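Local coordinates for protein methionine gamma-lyase (Trichomonas vaginalis, PDB 1E5E) that belongs to the Cys/Met metabolism family of pyridoxal-phosphate-dependent enzymes and assembles from four copies of its chain, at residues S189-N194 with S258-R263. Numbering follows the deposited sequence.
Sequences SPMITN and STLNIR
The M191 chain is bent about CB-CG (chi2 -51°) and again about CG-SD (chi3 100°), which folds it back over the isobutyl group of L260 while SD meets N261. Its CG lies 3.6 Å from CG of L260, and its CE comes back to within 3.9 Å of L260 CD2. Between these two carbons SD lies 3.9 Å from CB of N261, the two side chains crossing at about a right angle. The CB of L260 points toward the loop, and with CG anti to the backbone N (chi1 179°) the two methyls extend on to it, CD2 approaching CD of P190 at 4.2 Å. No hydrogen bond links the segments, and all five touching residues are buried. The contact sets the loop between strands 180-184 and 202-206 of the seven-stranded sheet, in the PLP-dependent transferase fold, against the first turn of helix 260-279. Within that loop S189 forms an ST turn, its OG accepting from M191 N at 3.0 Å, while the same OG lies against CD1 of L260. On the helix side, R263 NE donates to T259 OG1 over 2.9 Å, with the oxygen close to the guanidinium plane, and CA of L260 lies against one face of that group, offset toward its rim. P8 and L74 also pack on M191, while A9 and C12 of helix 8-14 touch N261.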
# COMPACT_ATOMS: atom_id res chain seq x y z
N SER A 189 19.63 -9.44 15.45
CA SER A 189 18.30 -8.87 15.68
C SER A 189 18.24 -8.68 17.20
O SER A 189 18.95 -9.36 17.91
CB SER A 189 17.10 -9.69 15.18
OG SER A 189 16.66 -10.59 16.20
N PRO A 190 17.29 -7.89 17.70
CA PRO A 190 17.12 -7.63 19.10
C PRO A 190 16.65 -8.88 19.83
O PRO A 190 16.70 -8.90 21.07
CB PRO A 190 16.04 -6.53 19.21
CG PRO A 190 15.95 -5.92 17.85
CD PRO A 190 16.43 -6.99 16.87
N MET A 191 16.26 -9.94 19.11
CA MET A 191 15.82 -11.13 19.80
C MET A 191 17.04 -11.92 20.25
O MET A 191 16.84 -12.76 21.11
CB MET A 191 15.05 -12.09 18.90
CG MET A 191 13.64 -11.75 18.53
SD MET A 191 12.60 -11.35 19.96
CE MET A 191 12.69 -9.58 19.78
N ILE A 192 18.19 -11.71 19.64
CA ILE A 192 19.31 -12.60 19.95
C ILE A 192 20.30 -11.84 20.83
O ILE A 192 20.86 -12.38 21.77
CB ILE A 192 19.95 -13.14 18.66
CG1 ILE A 192 19.04 -14.24 18.05
CG2 ILE A 192 21.36 -13.65 18.89
CD1 ILE A 192 19.54 -14.86 16.77
N THR A 193 20.52 -10.59 20.49
CA THR A 193 21.45 -9.76 21.23
C THR A 193 20.98 -8.35 21.46
O THR A 193 20.44 -7.71 20.56
CB THR A 193 22.79 -9.66 20.44
OG1 THR A 193 23.41 -10.97 20.35
CG2 THR A 193 23.79 -8.80 21.20
N ASN A 194 21.26 -7.81 22.62
CA ASN A 194 21.07 -6.39 22.93
C ASN A 194 22.47 -5.87 23.24
O ASN A 194 22.97 -5.90 24.37
CB ASN A 194 20.17 -6.19 24.15
CG ASN A 194 18.72 -6.57 23.87
OD1 ASN A 194 17.95 -6.90 24.79
ND2 ASN A 194 18.27 -6.57 22.62
N SER A 258 6.02 -8.33 14.35
CA SER A 258 5.17 -9.10 15.23
C SER A 258 5.50 -10.58 15.17
O SER A 258 5.26 -11.26 16.19
CB SER A 258 3.69 -8.76 14.99
OG SER A 258 3.31 -9.22 13.71
N THR A 259 6.11 -11.11 14.10
CA THR A 259 6.48 -12.54 14.14
C THR A 259 7.99 -12.71 14.33
O THR A 259 8.51 -13.82 14.12
CB THR A 259 6.12 -13.25 12.83
OG1 THR A 259 6.63 -12.49 11.71
CG2 THR A 259 4.61 -13.46 12.71
N LEU A 260 8.72 -11.65 14.67
CA LEU A 260 10.17 -11.73 14.79
C LEU A 260 10.61 -12.84 15.76
O LEU A 260 11.56 -13.59 15.54
CB LEU A 260 10.77 -10.37 15.27
CG LEU A 260 12.29 -10.35 15.46
CD1 LEU A 260 13.05 -10.68 14.18
CD2 LEU A 260 12.80 -8.97 15.93
N ASN A 261 9.95 -12.89 16.93
CA ASN A 261 10.36 -13.92 17.88
C ASN A 261 10.19 -15.34 17.35
O ASN A 261 11.12 -16.15 17.52
CB ASN A 261 9.58 -13.76 19.18
CG ASN A 261 9.88 -14.87 20.18
OD1 ASN A 261 10.94 -14.88 20.78
ND2 ASN A 261 8.90 -15.75 20.38
N ILE A 262 9.02 -15.66 16.75
CA ILE A 262 8.83 -17.03 16.28
C ILE A 262 9.63 -17.34 15.03
O ILE A 262 9.95 -18.51 14.83
CB ILE A 262 7.34 -17.41 16.05
CG1 ILE A 262 6.69 -16.44 15.06
CG2 ILE A 262 6.61 -17.40 17.39
CD1 ILE A 262 5.28 -16.87 14.64
N ARG A 263 9.95 -16.38 14.22
CA ARG A 263 10.79 -16.55 13.03
C ARG A 263 12.26 -16.78 13.42
O ARG A 263 12.91 -17.74 12.97
CB ARG A 263 10.72 -15.28 12.14
CG ARG A 263 9.45 -15.17 11.33
CD ARG A 263 9.44 -14.03 10.32
NE ARG A 263 9.39 -12.68 10.88
CZ ARG A 263 10.44 -11.89 11.05
NH1 ARG A 263 11.67 -12.32 10.73
NH2 ARG A 263 10.25 -10.66 11.52